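Local atomic coordinates of cell division control protein 45 cdc45 putative (Entamoeba histolytica, PDB entry 6CC2), a protein that probably acts in DNA replication as a component of the replicative CMG helicase, as Cdc45 does in other eukaryotes, and may switch between conformations. Residues M44-K48 and D49-H53; N59-E62 and T63-R66; D293-I296 and A297-I301; F321-K324 and M325-Y328; L494-F497 and G498-T502. All blocks are in the same frame, centred on the assembly; numbering follows the deposited sequence. Where two conformers were deposited one is given.

Interaction 1 of 5, residues M44-K48 and D49-H53. With EDO (1,2-ethanediol), chain J.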
loop_
_atom_site.group_PDB
_atom_site.type_symbol
_atom_site.label_atom_id
_atom_site.label_comp_id
_atom_site.label_asym_id
_atom_site.label_seq_id
_atom_site.Cartn_x
_atom_site.Cartn_y
_atom_site.Cartn_z
HETATM N N MSE A 44 0.736 -18.153 -11.292
HETATM C CA MSE A 44 0.635 -18.426 -12.720
HETATM C C MSE A 44 1.607 -19.522 -13.150
HETATM O O MSE A 44 1.259 -20.393 -13.944
HETATM C CB MSE A 44 0.899 -17.159 -13.532
HETATM C CG MSE A 44 -0.162 -16.108 -13.339
HETATM SE SE MSE A 44 0.443 -14.366 -13.947
HETATM C CE MSE A 44 0.355 -14.659 -15.891
HETATM N N MSE A 45 2.836 -19.444 -12.644
HETATM C CA MSE A 45 3.840 -20.472 -12.903
HETATM C C MSE A 45 3.396 -21.793 -12.297
HETATM O O MSE A 45 3.445 -22.825 -12.952
HETATM C CB MSE A 45 5.186 -20.051 -12.322
HETATM C CG MSE A 45 5.830 -18.892 -13.063
HETATM SE SE MSE A 45 7.624 -18.580 -12.401
HETATM C CE MSE A 45 7.182 -17.288 -11.004
ATOM N N PHE A 46 2.974 -21.750 -11.029
ATOM C CA PHE A 46 2.547 -22.973 -10.354
ATOM C C PHE A 46 1.389 -23.641 -11.081
ATOM O O PHE A 46 1.391 -24.870 -11.258
ATOM C CB PHE A 46 2.143 -22.663 -8.913
ATOM C CG PHE A 46 3.256 -22.160 -8.043
ATOM C CD1 PHE A 46 4.583 -22.265 -8.432
ATOM C CD2 PHE A 46 2.967 -21.558 -6.823
ATOM C CE1 PHE A 46 5.594 -21.796 -7.620
ATOM C CE2 PHE A 46 3.982 -21.101 -6.011
ATOM C CZ PHE A 46 5.294 -21.242 -6.412
ATOM N N GLU A 47 0.397 -22.860 -11.515
ATOM C CA GLU A 47 -0.724 -23.419 -12.264
ATOM C C GLU A 47 -0.243 -24.143 -13.515
ATOM O O GLU A 47 -0.655 -25.278 -13.794
ATOM C CB GLU A 47 -1.708 -22.318 -12.651
ATOM C CG GLU A 47 -2.527 -21.745 -11.514
ATOM C CD GLU A 47 -3.323 -20.521 -11.943
ATOM O OE1 GLU A 47 -3.631 -20.399 -13.148
ATOM O OE2 GLU A 47 -3.631 -19.675 -11.077
ATOM N N LYS A 48 0.635 -23.500 -14.285
ATOM C CA LYS A 48 1.095 -24.090 -15.538
ATOM C C LYS A 48 1.835 -25.398 -15.304
ATOM O O LYS A 48 1.807 -26.282 -16.160
ATOM C CB LYS A 48 1.987 -23.088 -16.277
ATOM C CG LYS A 48 1.995 -23.254 -17.783
ATOM C CD LYS A 48 1.745 -21.924 -18.483
ATOM C CE LYS A 48 0.299 -21.478 -18.326
ATOM N NZ LYS A 48 0.072 -20.117 -18.888
ATOM N N ASP A 49 2.466 -25.560 -14.144
ATOM C CA ASP A 49 3.229 -26.757 -13.823
ATOM C C ASP A 49 2.462 -27.744 -12.941
ATOM O O ASP A 49 3.028 -28.758 -12.519
ATOM C CB ASP A 49 4.542 -26.374 -13.143
ATOM C CG ASP A 49 5.538 -25.757 -14.098
ATOM O OD1 ASP A 49 5.809 -26.380 -15.152
ATOM O OD2 ASP A 49 6.049 -24.652 -13.786
ATOM N N GLY A 50 1.194 -27.470 -12.651
ATOM C CA GLY A 50 0.391 -28.390 -11.874
ATOM C C GLY A 50 0.759 -28.463 -10.412
ATOM O O GLY A 50 0.484 -29.486 -9.769
ATOM N N LEU A 51 1.364 -27.416 -9.865
ATOM C CA LEU A 51 1.821 -27.412 -8.480
ATOM C C LEU A 51 0.695 -26.915 -7.581
ATOM O O LEU A 51 0.247 -25.771 -7.720
ATOM C CB LEU A 51 3.059 -26.540 -8.310
ATOM C CG LEU A 51 4.394 -27.119 -8.761
ATOM C CD1 LEU A 51 4.294 -27.672 -10.152
ATOM C CD2 LEU A 51 5.479 -26.072 -8.679
ATOM N N LEU A 52 0.232 -27.781 -6.682
ATOM C CA LEU A 52 -0.812 -27.402 -5.740
ATOM C C LEU A 52 -0.299 -26.341 -4.780
ATOM O O LEU A 52 0.832 -26.407 -4.297
ATOM C CB LEU A 52 -1.283 -28.630 -4.971
ATOM C CG LEU A 52 -1.763 -29.775 -5.849
ATOM C CD1 LEU A 52 -2.254 -30.936 -4.992
ATOM C CD2 LEU A 52 -2.846 -29.305 -6.798
ATOM N N HIS A 53 -1.124 -25.324 -4.529
ATOM C CA HIS A 53 -0.697 -24.222 -3.683
ATOM C C HIS A 53 -1.930 -23.597 -3.053
ATOM O O HIS A 53 -3.050 -23.784 -3.519
ATOM C CB HIS A 53 0.102 -23.176 -4.481
ATOM C CG HIS A 53 -0.648 -22.583 -5.632
ATOM N ND1 HIS A 53 -0.829 -23.249 -6.826
ATOM C CD2 HIS A 53 -1.257 -21.379 -5.775
ATOM C CE1 HIS A 53 -1.533 -22.490 -7.647
ATOM N NE2 HIS A 53 -1.802 -21.352 -7.036
HETATM C C1 EDO J . -5.163 -18.936 -7.047
HETATM O O1 EDO J . -4.390 -19.561 -6.013
HETATM C C2 EDO J . -4.451 -19.118 -8.379
HETATM O O2 EDO J . -4.209 -20.514 -8.608
#
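Phe-46 turns the edge of its ring to one face of the His-53 imidazole. This is an edge-to-face pair. The ring centroids are 5.5 Å apart and the planes meet at 62°. The nearest ring atoms are Phe-46 CD2 and His-53 CG, 3.9 Å apart, with CD2 over the rim of the imidazole rather than its middle. On its other flank Phe-46 CD1 meets Leu-51 CD2 at 3.9 Å, and these two side chains cross at about a right angle. The imidazole cannot turn easily. His-53 ND1 donates to Leu-51 O at 2.9 Å in a nearly straight bond of 170°, which lies in the ring plane and in the carbonyl plane. The other ring nitrogen, His-53 NE2, gives a bent bond of 3.0 Å to O2 of an ethanediol, probably left from crystallisation, which also bonds Tyr-39 OH. As modelled, the planes of the Glu-47 carboxylate and the imidazole are nearly coplanar, and the same ethanediol O2 bridges the two. Both statements are doubtful, because the position of Glu-47 OE2 is less certain. The chain turns at Gly-50. Gly-50 N donates to Glu-47 O at 3.1 Å and Leu-51 N to Phe-46 O at 2.9 Å, with positive phi at Gly-50. This is a Schellman motif, ending helix 33-48 in the beta-alpha-beta crossover between parallel strands 24-29 and 53-57.

Interaction 2 of 5, residues N59-E62 and T63-R66; sequences NNYE and TLSR
Asn-60 sets CG between its backbone N and carbonyl carbon (chi1 57°), and this folds its amide back over the start of helix 61-71 toward Thr-63. Thr-63 places OG1 beside its own backbone N (chi1 -65°), facing the residues before the helix. Asn-60 OD1 then accepts from Thr-63 N at 2.8 Å. The N-H points almost straight at the oxygen, at 164°, and approaches nearly in line with the C=O bond. Asn-60 is thus the N-cap of the helix. Its ND2 donates to Lys-515 O, so both ends of this buried amide are used. In the conformer given, Asn-59 brings OD1 to Thr-63 OG1, which donates to it at 3.0 Å from a little out of the amide plane. Thr-63 is gripped through both its backbone N-H and its hydroxyl.

At the next residue, Leu-64 N bonds Asn-60 O at 3.2 Å, the first regular helical bond here. Leu-64 CD1 lies at the edge of the Tyr-61 ring, 4.3 Å from its CD1. The Tyr-61 hydroxyl reaches away to Ala-86 N. On the exposed side Glu-62 and Arg-66 run side by side in the same direction. Their salt bridge is long, with Glu-62 OE1 3.5 Å from Arg-66 NH1, near the guanidinium plane but with the carboxylate plane well turned from it. Asn-60 therefore caps the helix, Asn-59 holds the Thr-63 hydroxyl beside it, and the solvent-side ion pair probably adds less.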
loop_
_atom_site.group_PDB
_atom_site.type_symbol
_atom_site.label_atom_id
_atom_site.label_comp_id
_atom_site.label_asym_id
_atom_site.label_seq_id
_atom_site.Cartn_x
_atom_site.Cartn_y
_atom_site.Cartn_z
ATOM N N ASN A 59 -2.186 -10.868 8.684
ATOM C CA ASN A 59 -2.255 -9.467 9.074
ATOM C C ASN A 59 -1.205 -9.071 10.111
ATOM O O ASN A 59 -1.017 -7.873 10.337
ATOM C CB ASN A 59 -3.661 -9.153 9.624
ATOM C CG ASN A 59 -4.086 -10.083 10.768
ATOM O OD1 ASN A 59 -3.814 -11.296 10.762
ATOM N ND2 ASN A 59 -4.790 -9.520 11.749
ATOM N N ASN A 60 -0.541 -10.039 10.744
ATOM C CA ASN A 60 0.498 -9.776 11.736
ATOM C C ASN A 60 1.277 -11.067 11.946
ATOM O O ASN A 60 0.916 -12.126 11.420
ATOM C CB ASN A 60 -0.103 -9.239 13.036
ATOM C CG ASN A 60 -1.135 -10.173 13.624
ATOM O OD1 ASN A 60 -0.846 -11.357 13.902
ATOM N ND2 ASN A 60 -2.353 -9.653 13.851
ATOM N N TYR A 61 2.351 -10.983 12.740
ATOM C CA TYR A 61 3.194 -12.157 12.919
ATOM C C TYR A 61 2.596 -13.180 13.870
ATOM O O TYR A 61 2.973 -14.367 13.812
ATOM C CB TYR A 61 4.589 -11.753 13.390
ATOM C CG TYR A 61 5.408 -11.125 12.302
ATOM C CD1 TYR A 61 5.729 -11.831 11.157
ATOM C CD2 TYR A 61 5.866 -9.828 12.409
ATOM C CE1 TYR A 61 6.470 -11.268 10.147
ATOM C CE2 TYR A 61 6.620 -9.244 11.408
ATOM C CZ TYR A 61 6.930 -9.978 10.271
ATOM O OH TYR A 61 7.647 -9.413 9.249
ATOM N N GLU A 62 1.678 -12.766 14.744
ATOM C CA GLU A 62 0.992 -13.726 15.593
ATOM C C GLU A 62 0.169 -14.689 14.752
ATOM O O GLU A 62 0.166 -15.903 15.002
ATOM C CB GLU A 62 0.100 -12.999 16.600
ATOM C CG GLU A 62 0.816 -11.970 17.451
ATOM C CD GLU A 62 -0.101 -11.349 18.492
ATOM O OE1 GLU A 62 -1.054 -12.030 18.931
ATOM O OE2 GLU A 62 0.130 -10.179 18.866
ATOM N N THR A 63 -0.576 -14.157 13.778
ATOM C CA THR A 63 -1.367 -14.998 12.887
ATOM C C THR A 63 -0.466 -15.912 12.062
ATOM O O THR A 63 -0.712 -17.130 11.959
ATOM C CB THR A 63 -2.221 -14.123 11.968
ATOM O OG1 THR A 63 -3.167 -13.405 12.764
ATOM C CG2 THR A 63 -2.964 -14.973 10.936
ATOM N N LEU A 64 0.584 -15.336 11.477
ATOM C CA LEU A 64 1.545 -16.132 10.724
ATOM C C LEU A 64 2.036 -17.305 11.565
ATOM O O LEU A 64 2.017 -18.455 11.117
ATOM C CB LEU A 64 2.707 -15.241 10.267
ATOM C CG LEU A 64 3.719 -15.928 9.337
ATOM C CD1 LEU A 64 4.398 -14.921 8.412
ATOM C CD2 LEU A 64 4.774 -16.682 10.117
ATOM N N SER A 65 2.453 -17.031 12.800
ATOM C CA SER A 65 3.001 -18.081 13.655
ATOM C C SER A 65 1.951 -19.137 13.977
ATOM O O SER A 65 2.249 -20.337 13.979
ATOM C CB SER A 65 3.552 -17.461 14.938
ATOM O OG SER A 65 4.133 -18.465 15.757
ATOM N N ARG A 66 0.705 -18.712 14.228
ATOM C CA ARG A 66 -0.341 -19.654 14.599
ATOM C C ARG A 66 -0.702 -20.576 13.444
ATOM O O ARG A 66 -0.859 -21.785 13.640
ATOM C CB ARG A 66 -1.567 -18.892 15.091
ATOM C CG ARG A 66 -1.423 -18.396 16.533
ATOM C CD ARG A 66 -2.725 -17.791 17.063
ATOM N NE ARG A 66 -2.656 -17.512 18.495
ATOM C CZ ARG A 66 -2.523 -16.302 19.036
ATOM N NH1 ARG A 66 -2.444 -15.218 18.272
ATOM N NH2 ARG A 66 -2.475 -16.178 20.358
#

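Interaction 3 of 5, residues D293-I296 and A297-I301; sequences DVLI and ADMGI
Ile-296 and Met-299 meet through their last carbons. Met-299 is a selenomethionine, and its CE lies 3.4 Å from Ile-296 CD1, tighter than usual for carbons. It is bent about the CG-SE bond (chi3 -62°), which carries CE back to Ile-296. Leu-295 CD1 touches the same methyl more loosely, 4.2 Å from Met-299 CE. The other branch of Ile-296 faces the chain after the turn, with CG2 3.4 Å from Ile-301 O. The turn at Gly-300 brings Ile-301 to Ile-296. Gly-300 has positive phi (75°) and closes helix 288-298 with a Schellman motif. Gly-300 N donates to Ala-297 O at 2.9 Å. Ile-301 N reaches Ile-296 O at 3.5 Å, a weak bond. Before this, Met-299 N still makes a helical bond to Leu-295 O at 3.2 Å. Further out, Leu-295 and Met-299 pack on Tyr-328 of helix 315-331, and Ile-301 touches Phe-321 of the same helix. Ile-296 is covered by Leu-303 and Ala-306 of helix 303-306 and by Tyr-268. The two acids bond the same tyrosines: Asp-298 OD2 the Tyr-328 hydroxyl, Asp-293 OD1 that of Tyr-268.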
loop_
_atom_site.group_PDB
_atom_site.type_symbol
_atom_site.label_atom_id
_atom_site.label_comp_id
_atom_site.label_asym_id
_atom_site.label_seq_id
_atom_site.Cartn_x
_atom_site.Cartn_y
_atom_site.Cartn_z
ATOM N N ASP A 293 -11.033 27.258 -5.646
ATOM C CA ASP A 293 -11.820 27.816 -6.744
ATOM C C ASP A 293 -11.081 28.942 -7.448
ATOM O O ASP A 293 -11.219 29.111 -8.673
ATOM C CB ASP A 293 -13.178 28.283 -6.218
ATOM C CG ASP A 293 -14.112 27.117 -5.900
ATOM O OD1 ASP A 293 -13.720 25.945 -6.112
ATOM O OD2 ASP A 293 -15.244 27.356 -5.428
ATOM N N VAL A 294 -10.299 29.731 -6.700
ATOM C CA VAL A 294 -9.493 30.779 -7.318
ATOM C C VAL A 294 -8.431 30.168 -8.221
ATOM O O VAL A 294 -8.135 30.693 -9.302
ATOM C CB VAL A 294 -8.867 31.678 -6.233
ATOM C CG1 VAL A 294 -7.724 32.473 -6.808
ATOM C CG2 VAL A 294 -9.924 32.592 -5.641
ATOM N N LEU A 295 -7.829 29.062 -7.791
ATOM C CA LEU A 295 -6.855 28.371 -8.621
ATOM C C LEU A 295 -7.498 27.869 -9.913
ATOM O O LEU A 295 -6.922 28.011 -10.997
ATOM C CB LEU A 295 -6.246 27.213 -7.838
ATOM C CG LEU A 295 -5.088 26.404 -8.430
ATOM C CD1 LEU A 295 -5.549 25.440 -9.514
ATOM C CD2 LEU A 295 -4.005 27.337 -8.959
ATOM N N ILE A 296 -8.682 27.263 -9.809
ATOM C CA ILE A 296 -9.342 26.738 -10.998
ATOM C C ILE A 296 -9.627 27.868 -11.978
ATOM O O ILE A 296 -9.435 27.729 -13.192
ATOM C CB ILE A 296 -10.624 25.994 -10.613
ATOM C CG1 ILE A 296 -10.337 24.813 -9.674
ATOM C CG2 ILE A 296 -11.344 25.494 -11.883
ATOM C CD1 ILE A 296 -9.382 23.787 -10.244
ATOM N N ALA A 297 -10.084 29.012 -11.462
ATOM C CA ALA A 297 -10.341 30.175 -12.307
ATOM C C ALA A 297 -9.056 30.704 -12.932
ATOM O O ALA A 297 -9.071 31.173 -14.079
ATOM C CB ALA A 297 -11.038 31.260 -11.496
ATOM N N ASP A 298 -7.944 30.636 -12.203
ATOM C CA ASP A 298 -6.665 31.061 -12.750
ATOM C C ASP A 298 -6.269 30.247 -13.975
ATOM O O ASP A 298 -5.533 30.745 -14.834
ATOM C CB ASP A 298 -5.571 30.933 -11.683
ATOM C CG ASP A 298 -4.281 31.628 -12.088
ATOM O OD1 ASP A 298 -4.161 32.845 -11.839
ATOM O OD2 ASP A 298 -3.388 30.961 -12.658
HETATM N N MSE A 299 -6.718 28.998 -14.061
HETATM C CA MSE A 299 -6.409 28.159 -15.213
HETATM C C MSE A 299 -7.300 28.492 -16.407
HETATM O O MSE A 299 -7.072 28.008 -17.521
HETATM C CB MSE A 299 -6.558 26.680 -14.850
HETATM C CG MSE A 299 -5.587 26.235 -13.800
HETATM SE SE MSE A 299 -5.648 24.298 -13.561
HETATM C CE MSE A 299 -7.445 24.126 -12.981
ATOM N N GLY A 300 -8.306 29.329 -16.167
ATOM C CA GLY A 300 -9.270 29.662 -17.194
ATOM C C GLY A 300 -10.270 28.574 -17.479
ATOM O O GLY A 300 -10.825 28.523 -18.583
ATOM N N ILE A 301 -10.524 27.699 -16.515
ATOM C CA ILE A 301 -11.454 26.588 -16.681
ATOM C C ILE A 301 -12.694 26.865 -15.838
ATOM O O ILE A 301 -12.584 26.991 -14.612
ATOM C CB ILE A 301 -10.808 25.257 -16.278
ATOM C CG1 ILE A 301 -9.561 24.996 -17.130
ATOM C CG2 ILE A 301 -11.805 24.113 -16.405
ATOM C CD1 ILE A 301 -8.726 23.820 -16.654
#

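Interaction 4 of 5, residues F321-K324 and M325-Y328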
loop_
_atom_site.group_PDB
_atom_site.type_symbol
_atom_site.label_atom_id
_atom_site.label_comp_id
_atom_site.label_asym_id
_atom_site.label_seq_id
_atom_site.Cartn_x
_atom_site.Cartn_y
_atom_site.Cartn_z
ATOM N N PHE A 321 -5.442 22.910 -18.718
ATOM C CA PHE A 321 -5.052 22.343 -17.427
ATOM C C PHE A 321 -3.609 21.856 -17.460
ATOM O O PHE A 321 -2.807 22.187 -16.578
ATOM C CB PHE A 321 -6.023 21.214 -17.077
ATOM C CG PHE A 321 -5.443 20.160 -16.177
ATOM C CD1 PHE A 321 -5.130 20.437 -14.864
ATOM C CD2 PHE A 321 -5.222 18.877 -16.663
ATOM C CE1 PHE A 321 -4.598 19.446 -14.041
ATOM C CE2 PHE A 321 -4.687 17.892 -15.853
ATOM C CZ PHE A 321 -4.375 18.182 -14.540
ATOM N N LEU A 322 -3.246 21.097 -18.489
ATOM C CA LEU A 322 -1.892 20.564 -18.573
ATOM C C LEU A 322 -0.858 21.683 -18.628
ATOM O O LEU A 322 0.166 21.635 -17.935
ATOM C CB LEU A 322 -1.762 19.669 -19.804
ATOM C CG LEU A 322 -0.352 19.277 -20.245
ATOM C CD1 LEU A 322 0.386 18.530 -19.147
ATOM C CD2 LEU A 322 -0.402 18.440 -21.525
ATOM N N LEU A 323 -1.095 22.694 -19.455
ATOM C CA LEU A 323 -0.115 23.770 -19.576
ATOM C C LEU A 323 0.011 24.541 -18.269
ATOM O O LEU A 323 1.123 24.874 -17.843
ATOM C CB LEU A 323 -0.512 24.708 -20.705
ATOM C CG LEU A 323 0.446 25.873 -20.978
ATOM C CD1 LEU A 323 1.847 25.345 -21.243
ATOM C CD2 LEU A 323 -0.041 26.719 -22.155
ATOM N N LYS A 324 -1.117 24.838 -17.622
ATOM C CA LYS A 324 -1.084 25.561 -16.360
ATOM C C LYS A 324 -0.397 24.747 -15.273
ATOM O O LYS A 324 0.405 25.295 -14.501
ATOM C CB LYS A 324 -2.509 25.931 -15.942
ATOM C CG LYS A 324 -3.111 27.092 -16.756
ATOM C CD LYS A 324 -2.343 28.367 -16.502
ATOM C CE LYS A 324 -3.201 29.609 -16.759
ATOM N NZ LYS A 324 -2.458 30.850 -16.467
HETATM N N MSE A 325 -0.672 23.438 -15.211
HETATM C CA MSE A 325 -0.103 22.578 -14.184
HETATM C C MSE A 325 1.399 22.411 -14.372
HETATM O O MSE A 325 2.147 22.301 -13.395
HETATM C CB MSE A 325 -0.788 21.223 -14.177
HETATM C CG MSE A 325 -2.137 21.210 -13.489
HETATM SE SE MSE A 325 -2.016 21.576 -11.558
HETATM C CE MSE A 325 -0.869 20.110 -11.042
ATOM N N GLU A 326 1.846 22.382 -15.628
ATOM C CA GLU A 326 3.276 22.379 -15.895
ATOM C C GLU A 326 3.944 23.568 -15.221
ATOM O O GLU A 326 4.950 23.408 -14.520
ATOM C CB GLU A 326 3.530 22.385 -17.402
ATOM C CG GLU A 326 3.246 21.049 -18.080
ATOM C CD GLU A 326 3.529 21.069 -19.574
ATOM O OE1 GLU A 326 4.040 22.094 -20.074
ATOM O OE2 GLU A 326 3.240 20.059 -20.246
ATOM N N GLY A 327 3.378 24.770 -15.405
ATOM C CA GLY A 327 3.926 25.950 -14.754
ATOM C C GLY A 327 3.809 25.888 -13.243
ATOM O O GLY A 327 4.774 26.152 -12.522
ATOM N N TYR A 328 2.624 25.535 -12.738
ATOM C CA TYR A 328 2.453 25.429 -11.289
ATOM C C TYR A 328 3.470 24.456 -10.694
ATOM O O TYR A 328 3.986 24.676 -9.597
ATOM C CB TYR A 328 1.038 24.966 -10.943
ATOM C CG TYR A 328 -0.074 25.910 -11.343
ATOM C CD1 TYR A 328 0.143 27.272 -11.470
ATOM C CD2 TYR A 328 -1.350 25.427 -11.579
ATOM C CE1 TYR A 328 -0.887 28.128 -11.829
ATOM C CE2 TYR A 328 -2.381 26.260 -11.928
ATOM C CZ TYR A 328 -2.146 27.611 -12.059
ATOM O OH TYR A 328 -3.189 28.429 -12.418
#
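Tyr-328 lays one face of its ring over the carbonyl oxygen of Lys-324. The oxygen sits toward the rim, with Lys-324 O 3.3 Å from Tyr-328 CG. At the ring edge, in plane, is the selenium of Met-325, a selenomethionine. Tyr-328 keeps CG beside its own backbone N (chi1 -64°), and this swings the ring back along the helix over the preceding turn. Lys-324 CB then comes to 4.0 Å from Tyr-328 CE2. The second ring, Phe-321, is met obliquely by Met-325. The selenium is 5.3 Å from the Phe-321 centroid, so this is a Met-aromatic contact with the selenium well off the ring normal. The carbon contact between these two residues is too short to be trusted in detail. Met-325 is bent about CB-CG and CG-SE, which curls it between the two rings.

On another side of the helix Glu-326 extends past Leu-322. Glu-326 OE2 lies 3.4 Å from Leu-322 CD1, and Glu-326 CG lies 3.1 Å from Leu-322 O. Phe-338 of strand 338-344 touches both side chains.

Lys-324 O serves twice. It accepts the Tyr-328 N-H in its own carbonyl plane, at 2.8 Å and a nearly straight 170°, and it also faces the tyrosine ring. The hydroxyl bond to Asp-298 and the carbonyl against one face limit the ring's rotation. Lys-324 NZ makes a weak, long ion pair with the same aspartate, and the nearby ammonium would probably help stabilise the negative charge on Asp-298.

Interaction 5 of 5, residues L494-F497 and G498-T502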
loop_
_atom_site.group_PDB
_atom_site.type_symbol
_atom_site.label_atom_id
_atom_site.label_comp_id
_atom_site.label_asym_id
_atom_site.label_seq_id
_atom_site.Cartn_x
_atom_site.Cartn_y
_atom_site.Cartn_z
ATOM N N LEU A 494 9.782 2.051 13.794
ATOM C CA LEU A 494 8.567 1.283 14.054
ATOM C C LEU A 494 8.740 0.363 15.254
ATOM O O LEU A 494 7.791 0.177 16.027
ATOM C CB LEU A 494 8.191 0.471 12.812
ATOM C CG LEU A 494 6.989 -0.463 12.968
ATOM C CD1 LEU A 494 5.749 0.289 13.377
ATOM C CD2 LEU A 494 6.749 -1.207 11.672
ATOM N N ASN A 495 9.925 -0.234 15.415
ATOM C CA ASN A 495 10.191 -1.052 16.591
ATOM C C ASN A 495 9.849 -0.287 17.862
ATOM O O ASN A 495 9.149 -0.800 18.747
ATOM C CB ASN A 495 11.660 -1.482 16.642
ATOM C CG ASN A 495 11.952 -2.672 15.780
ATOM O OD1 ASN A 495 11.043 -3.321 15.270
ATOM N ND2 ASN A 495 13.239 -2.988 15.627
ATOM N N TYR A 496 10.368 0.933 17.978
ATOM C CA TYR A 496 10.187 1.711 19.196
ATOM C C TYR A 496 8.736 2.122 19.365
ATOM O O TYR A 496 8.187 2.034 20.471
ATOM C CB TYR A 496 11.107 2.938 19.164
ATOM C CG TYR A 496 11.116 3.747 20.443
ATOM C CD1 TYR A 496 11.965 3.424 21.486
ATOM C CD2 TYR A 496 10.275 4.853 20.596
ATOM C CE1 TYR A 496 11.974 4.163 22.661
ATOM C CE2 TYR A 496 10.279 5.596 21.770
ATOM C CZ TYR A 496 11.131 5.248 22.792
ATOM O OH TYR A 496 11.140 5.981 23.958
ATOM N N PHE A 497 8.091 2.579 18.281
ATOM C CA PHE A 497 6.707 3.024 18.366
ATOM C C PHE A 497 5.798 1.885 18.805
ATOM O O PHE A 497 4.967 2.049 19.706
ATOM C CB PHE A 497 6.254 3.595 17.019
ATOM C CG PHE A 497 4.809 3.981 16.989
ATOM C CD1 PHE A 497 4.390 5.139 17.603
ATOM C CD2 PHE A 497 3.879 3.193 16.327
ATOM C CE1 PHE A 497 3.043 5.506 17.587
ATOM C CE2 PHE A 497 2.542 3.544 16.301
ATOM C CZ PHE A 497 2.128 4.710 16.930
ATOM N N GLY A 498 5.965 0.709 18.200
ATOM C CA GLY A 498 5.162 -0.425 18.602
ATOM C C GLY A 498 5.449 -0.853 20.023
ATOM O O GLY A 498 4.526 -1.178 20.788
ATOM N N ALA A 499 6.731 -0.898 20.394
ATOM C CA ALA A 499 7.079 -1.348 21.739
ATOM C C ALA A 499 6.454 -0.428 22.780
ATOM O O ALA A 499 5.848 -0.886 23.759
ATOM C CB ALA A 499 8.598 -1.398 21.906
ATOM N N LYS A 500 6.576 0.887 22.574
ATOM C CA LYS A 500 6.112 1.816 23.595
ATOM C C LYS A 500 4.591 1.955 23.580
ATOM O O LYS A 500 3.980 2.133 24.642
ATOM C CB LYS A 500 6.801 3.178 23.411
ATOM C CG LYS A 500 8.335 3.118 23.592
ATOM C CD LYS A 500 8.718 2.483 24.913
ATOM C CE LYS A 500 10.235 2.379 25.094
ATOM N NZ LYS A 500 10.575 1.667 26.354
ATOM N N PHE A 501 3.964 1.877 22.409
ATOM C CA PHE A 501 2.510 1.871 22.361
ATOM C C PHE A 501 1.958 0.657 23.114
ATOM O O PHE A 501 0.998 0.776 23.890
ATOM C CB PHE A 501 2.022 1.857 20.915
ATOM C CG PHE A 501 0.520 2.007 20.774
ATOM C CD1 PHE A 501 -0.307 0.898 20.846
ATOM C CD2 PHE A 501 -0.050 3.253 20.583
ATOM C CE1 PHE A 501 -1.689 1.037 20.721
ATOM C CE2 PHE A 501 -1.420 3.397 20.457
ATOM C CZ PHE A 501 -2.242 2.297 20.544
ATOM N N THR A 502 2.565 -0.509 22.915
ATOM C CA THR A 502 2.064 -1.710 23.570
ATOM C C THR A 502 2.413 -1.715 25.053
ATOM O O THR A 502 1.610 -2.150 25.878
ATOM C CB THR A 502 2.594 -2.968 22.883
ATOM O OG1 THR A 502 4.012 -3.008 22.929
ATOM C CG2 THR A 502 2.136 -3.006 21.464
#
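Leu-494 begins helix 494-508 and links to the next turn through its carbonyl, with Gly-498 N donating to Leu-494 O at 2.9 Å. Asn-495 repeats this bond with Ala-499 N, also 2.9 Å from Asn-495 O. Its amide turns off the helix, where ND2 donates to Ser-173 O.

Tyr-496 carries the main side-chain contact. Its CG is anti to the backbone N (chi1 -174°), and this leans the ring along the helix over Lys-500. Lys-500 CG sits above one face, 3.7 Å from the Tyr-496 centroid and 16° off the ring normal, a CH-pi contact. The lysine chain bends at chi2 and crosses the ring, so that Lys-500 CE reaches Tyr-496 CE1 at 3.5 Å. Both polar ends reach Ser-542: Tyr-496 OH bonds Ser-542 O, while Lys-500 NZ bonds Ser-542 OG and also Gln-503 OE1. The last modelled residue is held here.

Phe-497 lies on the buried side. Its CZ is 4.5 Å from Phe-501 CD2, a loose apolar contact. Both rings pack on Ile-469 of strand 468-474, and Phe-501 also meets Phe-520. Two pairs spaced four residues apart thus place this helix. The phenylalanines seat it on the mixed beta-sheet, and the tyrosine-lysine pair sets it against the C-terminal end of the model.

Overall arrangement
All five contacts are local and follow one another along the chain; none nest or cross. Interaction 1 turns helix 33-48 into edge strand 53-57 of the parallel sheet. Interaction 2 starts the helix after that strand, its centre about 25 Å from that of interaction 1. Interactions 3 and 4 lie far off, about 54 and 48 Å from interaction 1 between centres. Those two touch, where the end of helix 288-298 meets helix 315-331. Interaction 5 belongs to a helix on the mixed sheet. Its nearest atoms are about 8 Å from those of interaction 2, whose helix start reaches the mixed-sheet region through Asn-60 to Lys-515 and Tyr-61 to Phe-517.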